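Local coordinates for glycoside hydrolase family 16 protein (Akkermansia muciniphila, PDB 6T2N), which probably acts as an endo-beta-galactosidase (O-glycanase) of glycoside hydrolase family 16, cutting within mucin O-glycan chains to start mucin breakdown in the human gut, at residues 106-111 against 125-130; 81-86 against 280-285. All blocks are in the same frame, centred on the assembly; numbering follows the deposited sequence.

Interaction 1: 106-111 against 125-130; sequences FEKFAN and TKFMPY
The carboxamide of Asn111 is used at both ends: ND2 donates to Thr125 O at 2.8 Å, nearly straight and in the plane of the amide, while OD1 accepts the backbone N-H groups of Val76 and Asn113. This grip fastens one end of a short antiparallel strand pairing, in which 109-110 lies against the start of strand 127-136 in a sheet of the family's beta-jelly-roll sandwich. Asn111 N continues the ladder to Lys126 O (2.8 Å). Phe109 and Met128 form the hydrogen-bonded pair, Phe109 N to Met128 O and Met128 N to Phe109 O, each 3.0 Å. Next to it, Ala110 and Phe127 form a non-hydrogen-bonded pair. With CG anti to the carbonyl carbon (chi1 -68°), the Phe127 ring is laid alongside the stretched chain of Lys108, whose CE lies over one face in a CH-pi contact, with NZ in cation-pi range 4.8 Å from the centroid. At the other end the edge of Phe106 meets the face of Tyr130 in a T-shaped stack, planes at 75° and centroids 5.5 Å apart. With an alanine at Tyr130, the Phe106 edge would probably have no face to rest on, and Pro284 O would lose the hydroxyl that bonds it. Glu107 turns away, pairing through OE1 with Lys91 and Arg89. The closest approach between the two stacked rings is Phe106 CD1 to Tyr130 CZ, 3.8 Å.

Interaction 2: 81-86 against 280-285; sequences GSQQTY and CEKAPK
Lys282 is the first residue of 280-285 to meet the other segment, reaching back with its ammonium group to the backbone of Gly81. Its chain is bent at chi2 (-110°) and chi3 (-61°), and these turns bring NZ to within 2.7 Å of Gly81 O, approaching from a position tilted out of the carbonyl plane. Nearer its own backbone, Lys282 CB lies over one face of the Gln83 amide, 3.4 Å from NE2, so that the two side chains run across one another with aliphatic carbon against the flat group. Ala283 follows and carries the rest of the contact, mostly through its main chain. Its N-H donates to Gln83 OE1 at 2.8 Å, in the amide plane and on a lone pair, and its carbonyl O accepts Gln83 NE2 at 3.1 Å. Past CG, the extended Gln83 chain reaches across to the other backbone, while Ala283 CB sits 3.4 Å from OE1. Segment 280-285 belongs to the loop that joins strand 267-275 of one sheet of the sandwich to strand 292-302 of the other, and the contact ties it to the turn leading into strand 85-86. Since the glutamine addresses both the N-H and the C=O of a single residue, the paired bonds fix the rotation of its amide group, and the lysine charge is probably eased by the partial negative charge of a backbone carbonyl.

Interactions 1 and 2 meet at Tyr130, their centres about 10 Å apart. Its carbonyl O lies 2.8 Å from Thr85 N, a probable hydrogen bond that joins strand 127-136 to its parallel neighbour 85-86. Its ring packs on Gln83 of the same segment, and its hydroxyl OH reaches 280-285, linking the two contacts through a probable hydrogen bond of 2.9 Å to Pro284 O. In sequence, both segments of interaction 1 fall between 81-86 and 280-285, so the longer-range contact brackets the local strand pairing. None of the four segments supplies the calcium ligands Glu59, Gly98 and Asp297; both contacts reach the same sheet, in which 127-136 and 85-86 are neighbours.

Interaction 1: 106-111 against 125-130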
ATOM      1  N   PHE A 106       6.486  14.131  14.925  1.00 62.80           N
ATOM      2  CA  PHE A 106       5.617  15.152  15.548  1.00 62.02           C
ATOM      3  C   PHE A 106       6.212  16.525  15.194  1.00 62.76           C
ATOM      4  O   PHE A 106       7.243  16.846  15.720  1.00 62.69           O
ATOM      5  CB  PHE A 106       5.533  14.914  17.048  1.00 62.58           C
ATOM      6  CG  PHE A 106       4.807  16.014  17.749  1.00 64.43           C
ATOM      7  CD1 PHE A 106       3.425  16.034  17.743  1.00 64.34           C
ATOM      8  CD2 PHE A 106       5.499  17.056  18.355  1.00 65.81           C
ATOM      9  CE1 PHE A 106       2.748  17.069  18.380  1.00 66.05           C
ATOM     10  CE2 PHE A 106       4.814  18.088  18.974  1.00 66.60           C
ATOM     11  CZ  PHE A 106       3.440  18.097  18.976  1.00 64.72           C
ATOM     12  N   GLU A 107       5.597  17.281  14.287  1.00 63.56           N
ATOM     13  CA  GLU A 107       6.182  18.524  13.722  1.00 64.39           C
ATOM     14  C   GLU A 107       5.089  19.260  12.926  1.00 68.79           C
ATOM     15  O   GLU A 107       4.629  18.765  11.883  1.00 70.28           O
ATOM     16  CB  GLU A 107       7.409  18.183  12.887  1.00 62.52           C
ATOM     17  CG  GLU A 107       7.585  19.130  11.726  1.00 63.91           C
ATOM     18  CD  GLU A 107       8.675  18.752  10.743  1.00 66.49           C
ATOM     19  OE1 GLU A 107       8.844  17.540  10.457  1.00 70.91           O
ATOM     20  OE2 GLU A 107       9.322  19.659  10.232  1.00 64.53           O
ATOM     21  N   LYS A 108       4.638  20.403  13.421  1.00 73.54           N
ATOM     22  CA  LYS A 108       3.571  21.179  12.755  1.00 72.12           C
ATOM     23  C   LYS A 108       4.123  21.661  11.425  1.00 71.70           C
ATOM     24  O   LYS A 108       5.215  22.234  11.418  1.00 75.65           O
ATOM     25  CB  LYS A 108       3.145  22.346  13.634  1.00 75.34           C
ATOM     26  CG  LYS A 108       2.080  23.255  13.050  1.00 78.61           C
ATOM     27  CD  LYS A 108       1.649  24.267  14.061  1.00 83.79           C
ATOM     28  CE  LYS A 108       0.747  25.332  13.492  1.00 89.79           C
ATOM     29  NZ  LYS A 108       0.603  26.447  14.459  1.00 96.11           N
ATOM     30  N   PHE A 109       3.378  21.458  10.351  1.00 68.43           N
ATOM     31  CA  PHE A 109       3.902  21.632   8.974  1.00 68.86           C
ATOM     32  C   PHE A 109       2.734  21.905   8.035  1.00 67.44           C
ATOM     33  O   PHE A 109       1.683  21.266   8.188  1.00 64.32           O
ATOM     34  CB  PHE A 109       4.706  20.397   8.569  1.00 64.70           C
ATOM     35  CG  PHE A 109       5.537  20.535   7.323  1.00 63.64           C
ATOM     36  CD1 PHE A 109       5.011  20.224   6.083  1.00 62.04           C
ATOM     37  CD2 PHE A 109       6.864  20.937   7.389  1.00 66.22           C
ATOM     38  CE1 PHE A 109       5.790  20.300   4.932  1.00 62.98           C
ATOM     39  CE2 PHE A 109       7.637  21.020   6.235  1.00 67.67           C
ATOM     40  CZ  PHE A 109       7.106  20.673   5.006  1.00 64.51           C
ATOM     41  N   ALA A 110       2.909  22.868   7.129  1.00 70.42           N
ATOM     42  CA  ALA A 110       1.818  23.371   6.268  1.00 70.52           C
ATOM     43  C   ALA A 110       1.429  22.283   5.261  1.00 67.13           C
ATOM     44  O   ALA A 110       2.330  21.559   4.799  1.00 71.33           O
ATOM     45  CB  ALA A 110       2.224  24.655   5.608  1.00 72.89           C
ATOM     46  N   ASN A 111       0.124  22.130   5.020  1.00 62.14           N
ATOM     47  CA  ASN A 111      -0.482  21.168   4.065  1.00 57.17           C
ATOM     48  C   ASN A 111      -0.388  21.756   2.636  1.00 56.54           C
ATOM     49  O   ASN A 111      -1.182  22.635   2.297  1.00 55.69           O
ATOM     50  CB  ASN A 111      -1.893  20.874   4.598  1.00 56.36           C
ATOM     51  CG  ASN A 111      -2.879  20.247   3.629  1.00 56.54           C
ATOM     52  OD1 ASN A 111      -2.493  19.526   2.690  1.00 55.22           O
ATOM     53  ND2 ASN A 111      -4.162  20.500   3.878  1.00 54.01           N
ATOM     54  N   THR A 125      -7.669  22.700   5.922  1.00 67.19           N
ATOM     55  CA  THR A 125      -6.739  22.311   7.022  1.00 66.83           C
ATOM     56  C   THR A 125      -5.392  22.959   6.729  1.00 65.71           C
ATOM     57  O   THR A 125      -4.688  22.424   5.873  1.00 67.11           O
ATOM     58  CB  THR A 125      -6.662  20.775   7.189  1.00 64.86           C
ATOM     59  OG1 THR A 125      -7.992  20.324   7.443  1.00 62.22           O
ATOM     60  CG2 THR A 125      -5.754  20.302   8.313  1.00 63.85           C
ATOM     61  N   LYS A 126      -5.063  24.088   7.349  1.00 68.95           N
ATOM     62  CA  LYS A 126      -3.838  24.825   6.948  1.00 71.88           C
ATOM     63  C   LYS A 126      -2.638  23.931   7.260  1.00 69.44           C
ATOM     64  O   LYS A 126      -1.867  23.593   6.347  1.00 67.54           O
ATOM     65  CB  LYS A 126      -3.745  26.202   7.612  1.00 77.70           C
ATOM     66  CG  LYS A 126      -2.852  27.193   6.865  1.00 83.70           C
ATOM     67  CD  LYS A 126      -2.977  28.669   7.301  1.00 90.08           C
ATOM     68  CE  LYS A 126      -2.159  29.626   6.448  1.00 91.12           C
ATOM     69  NZ  LYS A 126      -1.305  30.507   7.277  1.00 92.39           N
ATOM     70  N   PHE A 127      -2.515  23.556   8.524  1.00 71.69           N
ATOM     71  CA  PHE A 127      -1.356  22.831   9.103  1.00 70.83           C
ATOM     72  C   PHE A 127      -1.795  21.459   9.605  1.00 65.80           C
ATOM     73  O   PHE A 127      -2.966  21.290   9.975  1.00 69.19           O
ATOM     74  CB  PHE A 127      -0.780  23.618  10.286  1.00 73.78           C
ATOM     75  CG  PHE A 127      -0.130  24.924   9.927  1.00 77.48           C
ATOM     76  CD1 PHE A 127       1.189  24.967   9.492  1.00 80.65           C
ATOM     77  CD2 PHE A 127      -0.830  26.116  10.040  1.00 81.32           C
ATOM     78  CE1 PHE A 127       1.793  26.181   9.190  1.00 83.26           C
ATOM     79  CE2 PHE A 127      -0.224  27.328   9.740  1.00 83.94           C
ATOM     80  CZ  PHE A 127       1.089  27.359   9.326  1.00 84.21           C
ATOM     81  N   MET A 128      -0.871  20.505   9.638  1.00 62.50           N
ATOM     82  CA  MET A 128      -1.043  19.219  10.350  1.00 59.72           C
ATOM     83  C   MET A 128       0.006  19.185  11.445  1.00 60.02           C
ATOM     84  O   MET A 128       1.077  19.731  11.216  1.00 62.66           O
ATOM     85  CB  MET A 128      -0.844  18.059   9.377  1.00 59.85           C
ATOM     86  CG  MET A 128      -2.086  17.764   8.524  1.00 60.31           C
ATOM     87  SD  MET A 128      -3.452  17.208   9.540  1.00 60.31           S
ATOM     88  CE  MET A 128      -4.172  15.993   8.446  1.00 57.77           C
ATOM     89  N   PRO A 129      -0.225  18.600  12.651  1.00 61.21           N
ATOM     90  CA  PRO A 129       0.894  18.235  13.530  1.00 64.21           C
ATOM     91  C   PRO A 129       1.486  17.083  12.714  1.00 66.77           C
ATOM     92  O   PRO A 129       0.810  16.690  11.762  1.00 74.48           O
ATOM     93  CB  PRO A 129       0.206  17.844  14.846  1.00 62.43           C
ATOM     94  CG  PRO A 129      -1.160  17.350  14.432  1.00 58.64           C
ATOM     95  CD  PRO A 129      -1.517  18.115  13.174  1.00 59.39           C
ATOM     96  N   TYR A 130       2.597  16.451  13.048  1.00 65.35           N
ATOM     97  CA  TYR A 130       2.938  15.137  12.314  1.00 63.78           C
ATOM     98  C   TYR A 130       3.096  15.164  10.756  1.00 61.19           C
ATOM     99  O   TYR A 130       2.205  15.396   9.977  1.00 53.94           O
ATOM    100  CB  TYR A 130       1.944  13.960  12.444  1.00 54.84           C
ATOM    101  CG  TYR A 130       1.857  13.411  13.851  1.00 55.84           C
ATOM    102  CD1 TYR A 130       2.918  12.671  14.446  1.00 56.77           C
ATOM    103  CD2 TYR A 130       0.856  13.867  14.673  1.00 59.35           C
ATOM    104  CE1 TYR A 130       2.934  12.329  15.811  1.00 60.01           C
ATOM    105  CE2 TYR A 130       0.863  13.549  16.043  1.00 64.19           C
ATOM    106  CZ  TYR A 130       1.900  12.778  16.613  1.00 65.02           C
ATOM    107  OH  TYR A 130       1.794  12.518  17.949  1.00 71.11           O
TER

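Interaction 2: 81-86 against 280-285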
ATOM      1  N   GLY A  81      -9.624  11.670   9.583  1.00 52.13           N
ATOM      2  CA  GLY A  81      -9.209  11.433  10.976  1.00 52.35           C
ATOM      3  C   GLY A  81      -7.696  11.419  11.146  1.00 54.17           C
ATOM      4  O   GLY A  81      -7.236  11.498  12.289  1.00 60.35           O
ATOM      5  N   SER A  82      -6.933  11.367  10.055  1.00 53.84           N
ATOM      6  CA  SER A  82      -5.452  11.366  10.034  1.00 53.57           C
ATOM      7  C   SER A  82      -4.902  12.644  10.642  1.00 53.16           C
ATOM      8  O   SER A  82      -5.632  13.648  10.688  1.00 57.19           O
ATOM      9  CB  SER A  82      -4.988  11.225   8.626  1.00 58.77           C
ATOM     10  OG  SER A  82      -5.071  12.471   7.937  1.00 60.57           O
ATOM     11  N   GLN A  83      -3.666  12.592  11.124  1.00 55.38           N
ATOM     12  CA  GLN A  83      -3.017  13.702  11.871  1.00 55.23           C
ATOM     13  C   GLN A  83      -1.747  14.148  11.156  1.00 59.53           C
ATOM     14  O   GLN A  83      -1.075  15.041  11.719  1.00 68.62           O
ATOM     15  CB  GLN A  83      -2.584  13.260  13.263  1.00 53.21           C
ATOM     16  CG  GLN A  83      -3.704  13.087  14.272  1.00 54.18           C
ATOM     17  CD  GLN A  83      -3.271  12.180  15.401  1.00 53.13           C
ATOM     18  OE1 GLN A  83      -2.812  11.082  15.198  1.00 56.55           O
ATOM     19  NE2 GLN A  83      -3.393  12.611  16.623  1.00 53.10           N
ATOM     20  N   GLN A  84      -1.371  13.519  10.037  1.00 59.42           N
ATOM     21  CA  GLN A  84      -0.082  13.804   9.356  1.00 60.69           C
ATOM     22  C   GLN A  84      -0.300  14.466   7.990  1.00 60.62           C
ATOM     23  O   GLN A  84      -1.364  14.244   7.390  1.00 58.55           O
ATOM     24  CB  GLN A  84       0.743  12.534   9.175  1.00 57.93           C
ATOM     25  CG  GLN A  84       0.487  11.838   7.847  1.00 57.80           C
ATOM     26  CD  GLN A  84      -0.818  11.075   7.802  1.00 57.13           C
ATOM     27  OE1 GLN A  84      -1.541  10.929   8.805  1.00 53.00           O
ATOM     28  NE2 GLN A  84      -1.111  10.543   6.622  1.00 55.31           N
ATOM     29  N   THR A  85       0.726  15.228   7.547  1.00 64.20           N
ATOM     30  CA  THR A  85       0.960  15.716   6.148  1.00 60.85           C
ATOM     31  C   THR A  85       2.229  15.045   5.608  1.00 59.43           C
ATOM     32  O   THR A  85       3.100  14.696   6.404  1.00 60.22           O
ATOM     33  CB  THR A  85       1.014  17.244   6.075  1.00 57.80           C
ATOM     34  OG1 THR A  85       0.953  17.602   4.703  1.00 58.27           O
ATOM     35  CG2 THR A  85       2.271  17.817   6.657  1.00 59.02           C
ATOM     36  N   TYR A  86       2.292  14.825   4.299  1.00 60.35           N
ATOM     37  CA  TYR A  86       3.274  13.925   3.638  1.00 61.39           C
ATOM     38  C   TYR A  86       4.351  14.753   2.920  1.00 62.56           C
ATOM     39  O   TYR A  86       3.971  15.668   2.163  1.00 60.91           O
ATOM     40  CB  TYR A  86       2.534  13.020   2.633  1.00 62.51           C
ATOM     41  CG  TYR A  86       1.871  11.782   3.190  1.00 59.51           C
ATOM     42  CD1 TYR A  86       2.463  11.022   4.180  1.00 60.45           C
ATOM     43  CD2 TYR A  86       0.709  11.303   2.631  1.00 60.08           C
ATOM     44  CE1 TYR A  86       1.871   9.878   4.665  1.00 62.68           C
ATOM     45  CE2 TYR A  86       0.094  10.168   3.101  1.00 58.93           C
ATOM     46  CZ  TYR A  86       0.670   9.453   4.130  1.00 62.89           C
ATOM     47  OH  TYR A  86       0.055   8.323   4.608  1.00 66.28           O
ATOM     48  N   CYS A 280      -8.083   4.276  14.553  1.00 91.33           N
ATOM     49  CA  CYS A 280      -6.667   4.175  14.947  1.00 89.27           C
ATOM     50  C   CYS A 280      -6.610   5.157  16.122  1.00 85.79           C
ATOM     51  O   CYS A 280      -6.937   6.335  15.916  1.00 94.73           O
ATOM     52  CB  CYS A 280      -5.678   4.482  13.814  1.00 84.40           C
ATOM     53  SG  CYS A 280      -3.984   3.862  14.109  1.00 92.50           S
ATOM     54  N   GLU A 281      -6.381   4.694  17.340  1.00 77.54           N
ATOM     55  CA  GLU A 281      -5.714   5.567  18.327  1.00 78.67           C
ATOM     56  C   GLU A 281      -5.125   6.799  17.616  1.00 69.81           C
ATOM     57  O   GLU A 281      -4.374   6.691  16.621  1.00 65.41           O
ATOM     58  CB  GLU A 281      -4.594   4.791  19.033  1.00 81.55           C
ATOM     59  CG  GLU A 281      -5.033   4.144  20.337  1.00 83.22           C
ATOM     60  CD  GLU A 281      -3.922   3.340  20.967  1.00 84.97           C
ATOM     61  OE1 GLU A 281      -2.841   3.268  20.360  1.00 81.75           O
ATOM     62  OE2 GLU A 281      -4.148   2.778  22.048  1.00 94.30           O
ATOM     63  N   LYS A 282      -5.374   7.970  18.144  1.00 67.48           N
ATOM     64  CA  LYS A 282      -4.687   9.164  17.604  1.00 70.28           C
ATOM     65  C   LYS A 282      -3.336   9.271  18.336  1.00 65.01           C
ATOM     66  O   LYS A 282      -3.205   8.803  19.458  1.00 65.27           O
ATOM     67  CB  LYS A 282      -5.704  10.314  17.621  1.00 75.21           C
ATOM     68  CG  LYS A 282      -7.028   9.937  16.928  1.00 81.06           C
ATOM     69  CD  LYS A 282      -7.323  10.629  15.604  1.00 84.71           C
ATOM     70  CE  LYS A 282      -7.419  12.145  15.798  1.00 94.71           C
ATOM     71  NZ  LYS A 282      -7.710  12.925  14.561  1.00 95.01           N
ATOM     72  N   ALA A 283      -2.306   9.719  17.647  1.00 61.23           N
ATOM     73  CA  ALA A 283      -0.974   9.957  18.223  1.00 64.17           C
ATOM     74  C   ALA A 283      -1.038  11.070  19.284  1.00 67.07           C
ATOM     75  O   ALA A 283      -1.908  11.923  19.246  1.00 67.19           O
ATOM     76  CB  ALA A 283      -0.070  10.303  17.081  1.00 63.70           C
ATOM     77  N   PRO A 284      -0.164  11.126  20.311  1.00 71.34           N
ATOM     78  CA  PRO A 284      -0.374  12.079  21.410  1.00 75.31           C
ATOM     79  C   PRO A 284      -0.319  13.551  20.984  1.00 75.60           C
ATOM     80  O   PRO A 284       0.385  13.830  20.094  1.00 74.28           O
ATOM     81  CB  PRO A 284       0.777  11.775  22.369  1.00 78.04           C
ATOM     82  CG  PRO A 284       1.181  10.345  22.019  1.00 77.42           C
ATOM     83  CD  PRO A 284       1.018  10.267  20.515  1.00 73.13           C
ATOM     84  N   LYS A 285      -1.069  14.430  21.643  1.00 82.35           N
ATOM     85  CA  LYS A 285      -1.138  15.883  21.329  1.00 85.75           C
ATOM     86  C   LYS A 285       0.285  16.462  21.339  1.00 86.50           C
ATOM     87  O   LYS A 285       0.538  17.390  20.570  1.00 87.64           O
ATOM     88  CB  LYS A 285      -2.036  16.630  22.330  1.00 95.17           C
ATOM     89  CG  LYS A 285      -2.829  17.776  21.700  1.00105.38           C
ATOM     90  CD  LYS A 285      -3.244  18.951  22.597  1.00110.94           C
ATOM     91  CE  LYS A 285      -3.774  20.111  21.768  1.00110.71           C
ATOM     92  NZ  LYS A 285      -4.623  21.024  22.569  1.00114.92           N
TER